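Local coordinates for MW1564 protein (Staphylococcus aureus, PDB 3NTV) that probably transfers a methyl group from S-adenosylmethionine to a hydroxyl oxygen of its substrate, as a putative caffeoyl-CoA O-methyltransferase with a Rossmann-like fold, at residues His33-Asn37 and Arg57-Asp61; Lys141-Ile146 and Tyr162-Lys167; Ile148-Ala153 and Lys200-Tyr204; Pro212-Thr216 and Ile227-Gly231. All coordinates share one frame; numbering follows the deposited sequence.

Interaction 1: residues His33-Asn37 and Arg57-Asp61; sequences HQHQN and RLTLD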
loop_
_atom_site.group_PDB
_atom_site.type_symbol
_atom_site.label_atom_id
_atom_site.label_comp_id
_atom_site.label_asym_id
_atom_site.label_seq_id
_atom_site.Cartn_x
_atom_site.Cartn_y
_atom_site.Cartn_z
ATOM N N HIS A 33 -6.651 -9.538 9.853
ATOM C CA HIS A 33 -5.536 -8.936 10.589
ATOM C C HIS A 33 -5.567 -9.218 12.095
ATOM O O HIS A 33 -4.554 -9.007 12.765
ATOM C CB HIS A 33 -5.469 -7.423 10.327
ATOM C CG HIS A 33 -4.916 -7.048 8.984
ATOM N ND1 HIS A 33 -4.219 -5.866 8.804
ATOM C CD2 HIS A 33 -4.993 -7.696 7.793
ATOM C CE1 HIS A 33 -3.893 -5.828 7.520
ATOM N NE2 HIS A 33 -4.326 -6.911 6.874
ATOM N N GLN A 34 -6.701 -9.718 12.632
ATOM C CA GLN A 34 -6.815 -9.992 14.077
ATOM C C GLN A 34 -5.734 -10.914 14.664
ATOM O O GLN A 34 -5.384 -10.770 15.837
ATOM C CB GLN A 34 -8.237 -10.413 14.484
ATOM C CG GLN A 34 -9.315 -9.350 14.263
ATOM C CD GLN A 34 -9.058 -8.042 14.969
ATOM O OE1 GLN A 34 -9.132 -7.933 16.195
ATOM N NE2 GLN A 34 -8.773 -7.012 14.201
ATOM N N HIS A 35 -5.155 -11.800 13.830
ATOM C CA HIS A 35 -4.071 -12.717 14.200
ATOM C C HIS A 35 -2.792 -11.953 14.591
ATOM O O HIS A 35 -2.051 -12.416 15.460
ATOM C CB HIS A 35 -3.764 -13.687 13.042
ATOM C CG HIS A 35 -4.945 -14.485 12.568
ATOM N ND1 HIS A 35 -5.817 -13.988 11.607
ATOM C CD2 HIS A 35 -5.335 -15.737 12.906
ATOM C CE1 HIS A 35 -6.711 -14.944 11.405
ATOM N NE2 HIS A 35 -6.464 -16.015 12.167
ATOM N N GLN A 36 -2.541 -10.786 13.957
ATOM C CA GLN A 36 -1.365 -9.944 14.223
ATOM C C GLN A 36 -1.617 -8.779 15.208
ATOM O O GLN A 36 -0.877 -7.787 15.200
ATOM C CB GLN A 36 -0.648 -9.513 12.916
ATOM C CG GLN A 36 -1.456 -8.604 11.979
ATOM C CD GLN A 36 -0.977 -8.667 10.548
ATOM O OE1 GLN A 36 -0.960 -9.730 9.913
ATOM N NE2 GLN A 36 -0.615 -7.519 9.995
ATOM N N ASN A 37 -2.633 -8.927 16.085
ATOM C CA ASN A 37 -2.978 -7.950 17.120
ATOM C C ASN A 37 -1.863 -7.830 18.154
ATOM O O ASN A 37 -1.473 -8.833 18.762
ATOM C CB ASN A 37 -4.280 -8.347 17.844
ATOM C CG ASN A 37 -5.558 -7.796 17.260
ATOM O OD1 ASN A 37 -6.615 -7.827 17.886
ATOM N ND2 ASN A 37 -5.508 -7.296 16.049
ATOM N N ARG A 57 -6.868 1.022 11.079
ATOM C CA ARG A 57 -6.172 -0.249 11.139
ATOM C C ARG A 57 -5.466 -0.684 9.852
ATOM O O ARG A 57 -4.300 -1.074 9.907
ATOM C CB ARG A 57 -7.105 -1.363 11.644
ATOM C CG ARG A 57 -6.402 -2.716 11.786
ATOM C CD ARG A 57 -5.333 -2.700 12.890
ATOM N NE ARG A 57 -4.568 -3.946 12.927
ATOM C CZ ARG A 57 -4.903 -5.016 13.635
ATOM N NH1 ARG A 57 -6.007 -5.014 14.374
ATOM N NH2 ARG A 57 -4.153 -6.107 13.589
ATOM N N LEU A 58 -6.172 -0.670 8.712
ATOM C CA LEU A 58 -5.529 -1.147 7.482
ATOM C C LEU A 58 -4.420 -0.210 7.033
ATOM O O LEU A 58 -3.385 -0.667 6.546
ATOM C CB LEU A 58 -6.561 -1.408 6.364
ATOM C CG LEU A 58 -7.601 -2.503 6.704
ATOM C CD1 LEU A 58 -8.578 -2.694 5.555
ATOM C CD2 LEU A 58 -6.934 -3.844 7.039
ATOM N N THR A 59 -4.613 1.094 7.251
ATOM C CA THR A 59 -3.567 2.100 6.931
ATOM C C THR A 59 -2.336 1.833 7.813
ATOM O O THR A 59 -1.206 1.799 7.322
ATOM C CB THR A 59 -4.113 3.508 7.246
ATOM O OG1 THR A 59 -5.107 3.813 6.246
ATOM C CG2 THR A 59 -3.014 4.574 7.234
ATOM N N LEU A 60 -2.555 1.656 9.114
ATOM C CA LEU A 60 -1.455 1.378 10.036
ATOM C C LEU A 60 -0.716 0.122 9.635
ATOM O O LEU A 60 0.504 0.126 9.604
ATOM C CB LEU A 60 -1.984 1.238 11.471
ATOM C CG LEU A 60 -0.928 0.811 12.466
ATOM C CD1 LEU A 60 -0.161 2.017 12.985
ATOM C CD2 LEU A 60 -1.537 -0.047 13.545
ATOM N N ASP A 61 -1.441 -0.960 9.308
ATOM C CA ASP A 61 -0.767 -2.204 8.959
ATOM C C ASP A 61 0.037 -2.145 7.656
ATOM O O ASP A 61 1.092 -2.768 7.556
ATOM C CB ASP A 61 -1.728 -3.381 9.053
ATOM C CG ASP A 61 -2.097 -3.727 10.495
ATOM O OD1 ASP A 61 -1.397 -3.250 11.433
ATOM O OD2 ASP A 61 -3.043 -4.498 10.686
#

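Interaction 2: residues Lys141-Ile146 and Tyr162-Lys167; sequences KVYDMI and YTPLLK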
loop_
_atom_site.group_PDB
_atom_site.type_symbol
_atom_site.label_atom_id
_atom_site.label_comp_id
_atom_site.label_asym_id
_atom_site.label_seq_id
_atom_site.Cartn_x
_atom_site.Cartn_y
_atom_site.Cartn_z
ATOM N N LYS A 141 18.692 14.001 14.394
ATOM C CA LYS A 141 18.668 12.722 13.697
ATOM C C LYS A 141 18.368 12.924 12.240
ATOM O O LYS A 141 17.777 13.945 11.853
ATOM C CB LYS A 141 17.534 11.844 14.272
ATOM C CG LYS A 141 17.801 11.320 15.668
ATOM C CD LYS A 141 16.542 10.779 16.297
ATOM C CE LYS A 141 16.704 10.562 17.781
ATOM N NZ LYS A 141 17.681 9.484 18.093
ATOM N N VAL A 142 18.724 11.904 11.438
ATOM C CA VAL A 142 18.355 11.790 10.025
ATOM C C VAL A 142 17.206 10.752 10.072
ATOM O O VAL A 142 17.361 9.666 10.647
ATOM C CB VAL A 142 19.524 11.321 9.110
ATOM C CG1 VAL A 142 19.032 11.033 7.689
ATOM C CG2 VAL A 142 20.632 12.375 9.075
ATOM N N TYR A 143 16.052 11.129 9.540
ATOM C CA TYR A 143 14.879 10.238 9.568
ATOM C C TYR A 143 14.755 9.401 8.303
ATOM O O TYR A 143 15.208 9.802 7.229
ATOM C CB TYR A 143 13.587 11.044 9.818
ATOM C CG TYR A 143 13.604 11.739 11.161
ATOM C CD1 TYR A 143 13.245 11.061 12.328
ATOM C CD2 TYR A 143 14.036 13.058 11.276
ATOM C CE1 TYR A 143 13.374 11.663 13.584
ATOM C CE2 TYR A 143 14.135 13.680 12.522
ATOM C CZ TYR A 143 13.823 12.972 13.674
ATOM O OH TYR A 143 13.909 13.598 14.896
ATOM N N ASP A 144 14.177 8.198 8.462
ATOM C CA ASP A 144 13.916 7.267 7.365
ATOM C C ASP A 144 12.481 7.395 6.862
ATOM O O ASP A 144 12.195 6.980 5.742
ATOM C CB ASP A 144 14.140 5.837 7.837
ATOM C CG ASP A 144 15.539 5.614 8.376
ATOM O OD1 ASP A 144 16.499 6.152 7.773
ATOM O OD2 ASP A 144 15.668 4.961 9.430
HETATM N N MSE A 145 11.595 7.985 7.681
HETATM C CA MSE A 145 10.167 8.164 7.366
HETATM C C MSE A 145 9.627 9.371 8.145
HETATM O O MSE A 145 9.986 9.582 9.310
HETATM C CB MSE A 145 9.375 6.877 7.773
HETATM C CG MSE A 145 7.856 7.003 7.640
HETATM SE SE MSE A 145 7.006 5.394 8.353
HETATM C CE MSE A 145 7.174 4.272 6.787
ATOM N N ILE A 146 8.771 10.154 7.469
ATOM C CA ILE A 146 8.033 11.263 8.053
ATOM C C ILE A 146 6.550 10.897 7.877
ATOM O O ILE A 146 6.129 10.511 6.776
ATOM C CB ILE A 146 8.409 12.631 7.424
ATOM C CG1 ILE A 146 9.899 12.969 7.729
ATOM C CG2 ILE A 146 7.473 13.736 7.982
ATOM C CD1 ILE A 146 10.465 14.230 7.062
ATOM N N TYR A 162 10.393 19.877 7.467
ATOM C CA TYR A 162 10.985 18.648 7.979
ATOM C C TYR A 162 11.652 17.714 6.986
ATOM O O TYR A 162 12.564 16.985 7.383
ATOM C CB TYR A 162 9.970 17.894 8.883
ATOM C CG TYR A 162 9.577 18.704 10.107
ATOM C CD1 TYR A 162 10.461 18.867 11.176
ATOM C CD2 TYR A 162 8.366 19.395 10.152
ATOM C CE1 TYR A 162 10.125 19.647 12.281
ATOM C CE2 TYR A 162 8.022 20.187 11.252
ATOM C CZ TYR A 162 8.908 20.309 12.315
ATOM O OH TYR A 162 8.581 21.045 13.427
ATOM N N THR A 163 11.264 17.783 5.701
ATOM C CA THR A 163 11.885 16.939 4.669
ATOM C C THR A 163 13.383 17.109 4.508
ATOM O O THR A 163 14.021 16.112 4.233
ATOM C CB THR A 163 11.107 16.891 3.369
ATOM O OG1 THR A 163 10.945 18.201 2.840
ATOM C CG2 THR A 163 9.776 16.193 3.518
ATOM N N PRO A 164 14.014 18.277 4.777
ATOM C CA PRO A 164 15.488 18.328 4.740
ATOM C C PRO A 164 16.154 17.324 5.706
ATOM O O PRO A 164 17.335 17.001 5.538
ATOM C CB PRO A 164 15.789 19.767 5.200
ATOM C CG PRO A 164 14.596 20.545 4.795
ATOM C CD PRO A 164 13.456 19.608 5.116
ATOM N N LEU A 165 15.411 16.833 6.734
ATOM C CA LEU A 165 15.924 15.860 7.709
ATOM C C LEU A 165 15.675 14.412 7.264
ATOM O O LEU A 165 16.008 13.489 8.007
ATOM C CB LEU A 165 15.249 16.054 9.069
ATOM C CG LEU A 165 15.338 17.434 9.697
ATOM C CD1 LEU A 165 14.586 17.445 10.992
ATOM C CD2 LEU A 165 16.795 17.813 9.940
ATOM N N LEU A 166 15.010 14.222 6.126
ATOM C CA LEU A 166 14.709 12.881 5.615
ATOM C C LEU A 166 15.831 12.415 4.678
ATOM O O LEU A 166 16.241 13.146 3.768
ATOM C CB LEU A 166 13.366 12.941 4.862
ATOM C CG LEU A 166 12.820 11.628 4.285
ATOM C CD1 LEU A 166 12.451 10.649 5.417
ATOM C CD2 LEU A 166 11.605 11.907 3.409
ATOM N N LYS A 167 16.297 11.189 4.871
ATOM C CA LYS A 167 17.367 10.670 4.024
ATOM C C LYS A 167 16.907 10.471 2.602
ATOM O O LYS A 167 15.698 10.346 2.341
ATOM C CB LYS A 167 17.926 9.358 4.573
ATOM C CG LYS A 167 16.946 8.191 4.528
ATOM C CD LYS A 167 17.651 6.893 4.784
ATOM C CE LYS A 167 16.693 5.743 4.613
ATOM N NZ LYS A 167 17.297 4.482 5.134
#

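Interaction 3: residues Ile148-Ala153 and Lys200-Tyr204; sequences IDAAKA and KVQDY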
loop_
_atom_site.group_PDB
_atom_site.type_symbol
_atom_site.label_atom_id
_atom_site.label_comp_id
_atom_site.label_asym_id
_atom_site.label_seq_id
_atom_site.Cartn_x
_atom_site.Cartn_y
_atom_site.Cartn_z
ATOM N N ILE A 148 2.744 12.434 8.196
ATOM C CA ILE A 148 1.944 13.674 8.285
ATOM C C ILE A 148 0.466 13.414 7.957
ATOM O O ILE A 148 0.152 12.472 7.239
ATOM C CB ILE A 148 2.547 14.688 7.249
ATOM C CG1 ILE A 148 3.964 15.125 7.634
ATOM C CG2 ILE A 148 1.670 15.939 7.042
ATOM C CD1 ILE A 148 4.742 15.747 6.351
ATOM N N ASP A 149 -0.431 14.269 8.464
ATOM C CA ASP A 149 -1.851 14.256 8.124
ATOM C C ASP A 149 -2.065 15.482 7.224
ATOM O O ASP A 149 -1.757 16.602 7.641
ATOM C CB ASP A 149 -2.703 14.316 9.387
ATOM C CG ASP A 149 -4.216 14.300 9.213
ATOM O OD1 ASP A 149 -4.723 14.997 8.303
ATOM O OD2 ASP A 149 -4.899 13.651 10.030
ATOM N N ALA A 150 -2.554 15.281 5.977
ATOM C CA ALA A 150 -2.726 16.397 5.025
ATOM C C ALA A 150 -3.639 17.513 5.532
ATOM O O ALA A 150 -3.519 18.651 5.085
ATOM C CB ALA A 150 -3.277 15.882 3.712
ATOM N N ALA A 151 -4.571 17.175 6.407
ATOM C CA ALA A 151 -5.561 18.138 6.897
ATOM C C ALA A 151 -5.165 18.866 8.186
ATOM O O ALA A 151 -5.834 19.833 8.553
ATOM C CB ALA A 151 -6.886 17.433 7.095
ATOM N N LYS A 152 -4.097 18.406 8.869
ATOM C CA LYS A 152 -3.638 18.966 10.140
ATOM C C LYS A 152 -2.828 20.237 9.992
ATOM O O LYS A 152 -1.684 20.218 9.529
ATOM C CB LYS A 152 -2.869 17.914 10.970
ATOM C CG LYS A 152 -3.750 16.921 11.717
ATOM C CD LYS A 152 -2.899 16.067 12.693
ATOM C CE LYS A 152 -3.557 14.749 13.042
ATOM N NZ LYS A 152 -2.635 13.862 13.801
ATOM N N ALA A 153 -3.412 21.370 10.428
ATOM C CA ALA A 153 -2.715 22.651 10.407
ATOM C C ALA A 153 -2.020 22.978 9.070
ATOM O O ALA A 153 -2.620 22.759 8.011
ATOM C CB ALA A 153 -1.762 22.768 11.612
ATOM N N LYS A 200 -7.836 22.658 1.562
ATOM C CA LYS A 200 -6.461 22.492 2.035
ATOM C C LYS A 200 -5.857 21.162 1.527
ATOM O O LYS A 200 -4.743 21.155 1.022
ATOM C CB LYS A 200 -6.432 22.523 3.582
ATOM C CG LYS A 200 -5.021 22.392 4.169
ATOM C CD LYS A 200 -5.064 21.938 5.641
ATOM C CE LYS A 200 -5.449 23.047 6.573
ATOM N NZ LYS A 200 -5.307 22.621 7.996
ATOM N N VAL A 201 -6.604 20.074 1.653
ATOM C CA VAL A 201 -6.156 18.725 1.273
ATOM C C VAL A 201 -5.969 18.649 -0.235
ATOM O O VAL A 201 -4.945 18.151 -0.709
ATOM C CB VAL A 201 -7.112 17.651 1.851
ATOM C CG1 VAL A 201 -6.884 16.295 1.221
ATOM C CG2 VAL A 201 -6.947 17.553 3.373
ATOM N N GLN A 202 -6.937 19.193 -0.999
ATOM C CA GLN A 202 -6.793 19.208 -2.452
ATOM C C GLN A 202 -5.580 20.005 -2.879
ATOM O O GLN A 202 -4.845 19.535 -3.757
ATOM C CB GLN A 202 -8.069 19.704 -3.140
ATOM C CG GLN A 202 -9.243 18.712 -3.016
ATOM C CD GLN A 202 -10.542 19.239 -3.614
ATOM O OE1 GLN A 202 -11.534 18.506 -3.740
ATOM N NE2 GLN A 202 -10.613 20.528 -3.896
ATOM N N ASP A 203 -5.352 21.202 -2.269
ATOM C CA ASP A 203 -4.166 22.016 -2.558
ATOM C C ASP A 203 -2.882 21.234 -2.219
ATOM O O ASP A 203 -1.932 21.254 -2.994
ATOM C CB ASP A 203 -4.197 23.343 -1.777
ATOM C CG ASP A 203 -5.224 24.331 -2.303
ATOM O OD1 ASP A 203 -5.826 24.056 -3.378
ATOM O OD2 ASP A 203 -5.427 25.376 -1.649
ATOM N N TYR A 204 -2.857 20.562 -1.052
ATOM C CA TYR A 204 -1.704 19.755 -0.633
ATOM C C TYR A 204 -1.407 18.674 -1.666
ATOM O O TYR A 204 -0.256 18.533 -2.059
ATOM C CB TYR A 204 -1.962 19.119 0.754
ATOM C CG TYR A 204 -0.844 18.218 1.236
ATOM C CD1 TYR A 204 0.167 18.709 2.058
ATOM C CD2 TYR A 204 -0.781 16.882 0.848
ATOM C CE1 TYR A 204 1.203 17.883 2.506
ATOM C CE2 TYR A 204 0.252 16.049 1.287
ATOM C CZ TYR A 204 1.230 16.551 2.133
ATOM O OH TYR A 204 2.243 15.752 2.615
#

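Interaction 4: residues Pro212-Thr216 and Ile227-Gly231; sequences PGYTT and ISIKG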
loop_
_atom_site.group_PDB
_atom_site.type_symbol
_atom_site.label_atom_id
_atom_site.label_comp_id
_atom_site.label_asym_id
_atom_site.label_seq_id
_atom_site.Cartn_x
_atom_site.Cartn_y
_atom_site.Cartn_z
ATOM N N PRO A 212 9.524 17.856 -7.727
ATOM C CA PRO A 212 10.356 16.972 -8.572
ATOM C C PRO A 212 11.284 15.997 -7.844
ATOM O O PRO A 212 11.713 15.011 -8.440
ATOM C CB PRO A 212 11.126 17.947 -9.474
ATOM C CG PRO A 212 11.192 19.203 -8.691
ATOM C CD PRO A 212 9.936 19.272 -7.858
ATOM N N GLY A 213 11.578 16.260 -6.578
ATOM C CA GLY A 213 12.452 15.378 -5.815
ATOM C C GLY A 213 11.729 14.216 -5.156
ATOM O O GLY A 213 12.305 13.562 -4.287
ATOM N N TYR A 214 10.451 13.967 -5.540
ATOM C CA TYR A 214 9.607 12.912 -4.944
ATOM C C TYR A 214 8.834 12.115 -5.961
ATOM O O TYR A 214 8.325 12.681 -6.926
ATOM C CB TYR A 214 8.610 13.515 -3.914
ATOM C CG TYR A 214 9.304 14.064 -2.689
ATOM C CD1 TYR A 214 9.493 13.275 -1.559
ATOM C CD2 TYR A 214 9.861 15.342 -2.692
ATOM C CE1 TYR A 214 10.206 13.742 -0.461
ATOM C CE2 TYR A 214 10.601 15.811 -1.607
ATOM C CZ TYR A 214 10.757 15.013 -0.487
ATOM O OH TYR A 214 11.467 15.464 0.594
ATOM N N THR A 215 8.692 10.804 -5.709
ATOM C CA THR A 215 7.860 9.905 -6.507
ATOM C C THR A 215 6.687 9.517 -5.592
ATOM O O THR A 215 6.928 8.868 -4.560
ATOM C CB THR A 215 8.700 8.744 -7.038
ATOM O OG1 THR A 215 9.741 9.287 -7.861
ATOM C CG2 THR A 215 7.896 7.766 -7.827
ATOM N N THR A 216 5.453 9.931 -5.952
ATOM C CA THR A 216 4.247 9.726 -5.119
ATOM C C THR A 216 3.165 8.863 -5.721
ATOM O O THR A 216 2.860 8.968 -6.912
ATOM C CB THR A 216 3.656 11.113 -4.710
ATOM O OG1 THR A 216 4.654 11.846 -4.005
ATOM C CG2 THR A 216 2.378 11.022 -3.858
ATOM N N ILE A 227 2.044 7.875 -0.500
ATOM C CA ILE A 227 3.383 7.407 -0.203
ATOM C C ILE A 227 4.308 8.129 -1.154
ATOM O O ILE A 227 4.130 8.008 -2.381
ATOM C CB ILE A 227 3.522 5.880 -0.360
ATOM C CG1 ILE A 227 2.575 5.117 0.597
ATOM C CG2 ILE A 227 5.001 5.421 -0.218
ATOM C CD1 ILE A 227 2.444 3.594 0.152
ATOM N N SER A 228 5.303 8.839 -0.592
ATOM C CA SER A 228 6.271 9.613 -1.368
ATOM C C SER A 228 7.677 9.147 -1.073
ATOM O O SER A 228 8.092 9.138 0.078
ATOM C CB SER A 228 6.155 11.109 -1.061
ATOM O OG SER A 228 4.850 11.617 -1.270
ATOM N N ILE A 229 8.433 8.814 -2.110
ATOM C CA ILE A 229 9.831 8.397 -1.964
ATOM C C ILE A 229 10.694 9.601 -2.317
ATOM O O ILE A 229 10.554 10.127 -3.426
ATOM C CB ILE A 229 10.221 7.207 -2.896
ATOM C CG1 ILE A 229 9.310 5.974 -2.680
ATOM C CG2 ILE A 229 11.706 6.851 -2.680
ATOM C CD1 ILE A 229 9.554 4.798 -3.715
ATOM N N LYS A 230 11.601 9.996 -1.426
ATOM C CA LYS A 230 12.513 11.113 -1.685
ATOM C C LYS A 230 13.636 10.701 -2.630
ATOM O O LYS A 230 14.391 9.773 -2.340
ATOM C CB LYS A 230 13.086 11.644 -0.369
ATOM C CG LYS A 230 14.102 12.775 -0.515
ATOM C CD LYS A 230 14.320 13.466 0.813
ATOM C CE LYS A 230 15.466 14.456 0.748
ATOM N NZ LYS A 230 15.642 15.210 2.019
ATOM N N GLY A 231 13.762 11.445 -3.723
ATOM C CA GLY A 231 14.816 11.244 -4.716
ATOM C C GLY A 231 16.014 12.139 -4.464
ATOM O O GLY A 231 16.271 12.547 -3.325
HETATM O O HOH W 1 14.514 14.998 -3.109
HETATM O O HOH W 2 11.997 9.678 -5.857
#

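Interaction 1: residues His33-Asn37 and Arg57-Asp61
His33 and Asp61 meet ring edge to carboxylate: ND1 of His33 donates to OD2 of Asp61 over 2.6 Å, on the oxygen's anti lone pair, with ring and carboxylate planes only 27° apart. Histidine suits the place because ND1 can donate while NE2 accepts from the backbone N of Phe218 of the second subunit. Over one face of the ring lies Leu58, whose CD2 is 3.9 Å from the ring centroid, a CH-pi contact that helps fix the imidazole's rotation.

The next shell steadies the carboxylate. Arg57, one helical turn before Asp61, bends at chi2 (66°) and brings its NE to OD2 of Asp61 at 2.8 Å, a salt bridge. OD2 is thus gripped by two donors, and the nearby arginine would tend to keep the aspartate charged. Beyond NE, the guanidinium extends toward the turn at residues 34-37, with NH2 of Arg57 3.0 Å from the carbonyl O of His33, whose CB sits over one guanidinium face.

The contact joins the region where helix 22-33 gives way to the following turn to the first turn of helix 57-70, with Leu58 also packing on Leu29 and Ile30 of helix 22-33.

Interaction 2: residues Lys141-Ile146 and Tyr162-Lys167
Tyr143 and Leu166 form a parallel beta bridge with their CA atoms 4.8 Å apart, held on one side by Tyr143 N donating to Leu165 O at 2.8 Å and on the other by Lys167 N donating to Tyr143 O at 2.9 Å. Both bonds are nearly straight, the second having an N-H...O angle of 169°.

The side chains extend this short pairing. The tyrosine ring lies beside Leu165, both side chains pointing the same way, and Leu165 CB approaches the ring edge in its plane, 3.9 Å from Tyr143 CD2. A tyrosine serves here because its flat body packs against leucine while its hydroxyl reaches the backbone O of Val138. With chi1 at -178°, Leu166 swings CG away from its own N, and CD1 folds back against the Tyr143 carbonyl and the Asp144 backbone. Ile146 reaches farther along with its CD1, a slender branch that touches Leu166 CB at 3.9 Å and packs against the Tyr162 carbonyl and the Thr163 side chain.

Farther along, Lys167 runs extended past Asp144, its methylenes alongside OD1, and ends in a salt bridge, NZ to Asp144 OD1 at 3.2 Å, whose hydrogen bond is weak. The other oxygen, OD2, takes the backbone N of Lys73 and Asn74, so the aspartate also ties in the start of strand 74-78.

Strand 143-149, helix 155-162 and the return to strand 170-175 make a beta-alpha-beta crossover, the recurring unit of the Rossmann-like methyltransferase fold; this bridge pairs the start of its first strand with residues 166-167, on the return from the helix.

Interaction 3: residues Ile148-Ala153 and Lys200-Tyr204
Lys200 and Val201 on helix 192-209 meet Ala150, Ala151 and Ala153 in the turn that follows strand 143-149, a loop at the carboxyl end of an inner parallel strand, the end at which Rossmann-like methyltransferases bind their cofactor. The turn is type I from Asp149 to Lys152, and an Asx turn starts at the same residue: OD1 of Asp149 accepts from the backbone N of Ala151 at 2.9 Å. An aspartate suits this position because its short carboxylate can fold over the backbone two residues on.

The apolar contacts are made by small groups. Ala150 CB lies over one face of the Tyr204 ring, 3.9 Å from CD2, and touches Val201 CG2 as well. That same methyl of Val201 meets Ala151 CB at 3.7 Å. Alanines let the turn come close to the helix, the CA atoms of Ala150 and Val201 being 5.6 Å apart. Tyr204 reaches past Ala150 toward strand 170-175, where its hydroxyl bonds Thr174 OG1; Ile148 CG2 lies near that hydroxyl.

The polar contacts belong to Lys200. With CG anti to the backbone N (chi1 -179°) and a bend at chi3, its chain passes the Ala150 carbonyl, close to CD, on the way to the oxygens of Ala151 and Ala153. A lysine fits because its long chain delivers a multiple donor to two carbonyl oxygens of the turn that both come within reach of NZ. NZ donates to Ala151 O at 2.9 Å, from 53° above that carbonyl's plane, and to Ala153 O at 2.7 Å, tilted 20° from its plane.

Interaction 4: residues Pro212-Thr216 and Ile227-Gly231
Ile227 sets its carbonyl O 3.2 Å from CA of Thr216, a CA-H...O contact between antiparallel strands. Next, Ser228 stands opposite Thr216 in a non-hydrogen-bonded pair, and their hydroxyls bond each other instead: OG of Ser228 lies 2.8 Å from OG1 of Thr216. Short hydroxyl side chains fit here, being able to satisfy each other on a face packed by Leu208.

Ile229 pairs with Thr215 through two backbone bonds, Ile229 N to Thr215 O at 2.9 Å and Thr215 N to Ile229 O at 3.0 Å. Its side chain turns to the other face, as does that of Thr215, whose OG1 shares a water with Ile229 O.

Lys230 points to the same side of the sheet as Tyr214. Its extended chain crosses the tyrosine, with CB of Lys230 3.6 Å from CE1 and CD 3.5 Å from OH of Tyr214. A lysine lends its methylenes to the ring and carries NZ on to the carbonyls of Leu166 and Thr163.

Gly231 then closes the strand pair, its N donating to Gly213 O at 2.6 Å; a second water donates to Gly213 O and, weakly, to Gly231 O.

In this hairpin, strand 225-230 pairs with strand 170-175, and strand 214-219 is the outermost of the sheet within the chain. Helix 192-209 packs on the Thr216 and Ser228 face, while Gln65 of the second subunit bonds Thr215 O.

How the interactions relate
From the N terminus, interaction 1 closes a loop first, joining the end of helix 22-33 to helix 57-70 across helix 43-49, before any strand of the sheet begins. Interactions 2 and 3 both use strand 143-149 and cross: residues 162-167 fall between the two segments of interaction 3, so the crossover closed by interaction 2 interlocks with the longer loop to helix 192-209. Interaction 4 follows in series as the terminal hairpin, but meets interaction 2 in space, Lys230 NZ lying 2.8 Å from Leu166 O. Interactions 1 and 4, with centres about 26 Å apart, both touch the second subunit.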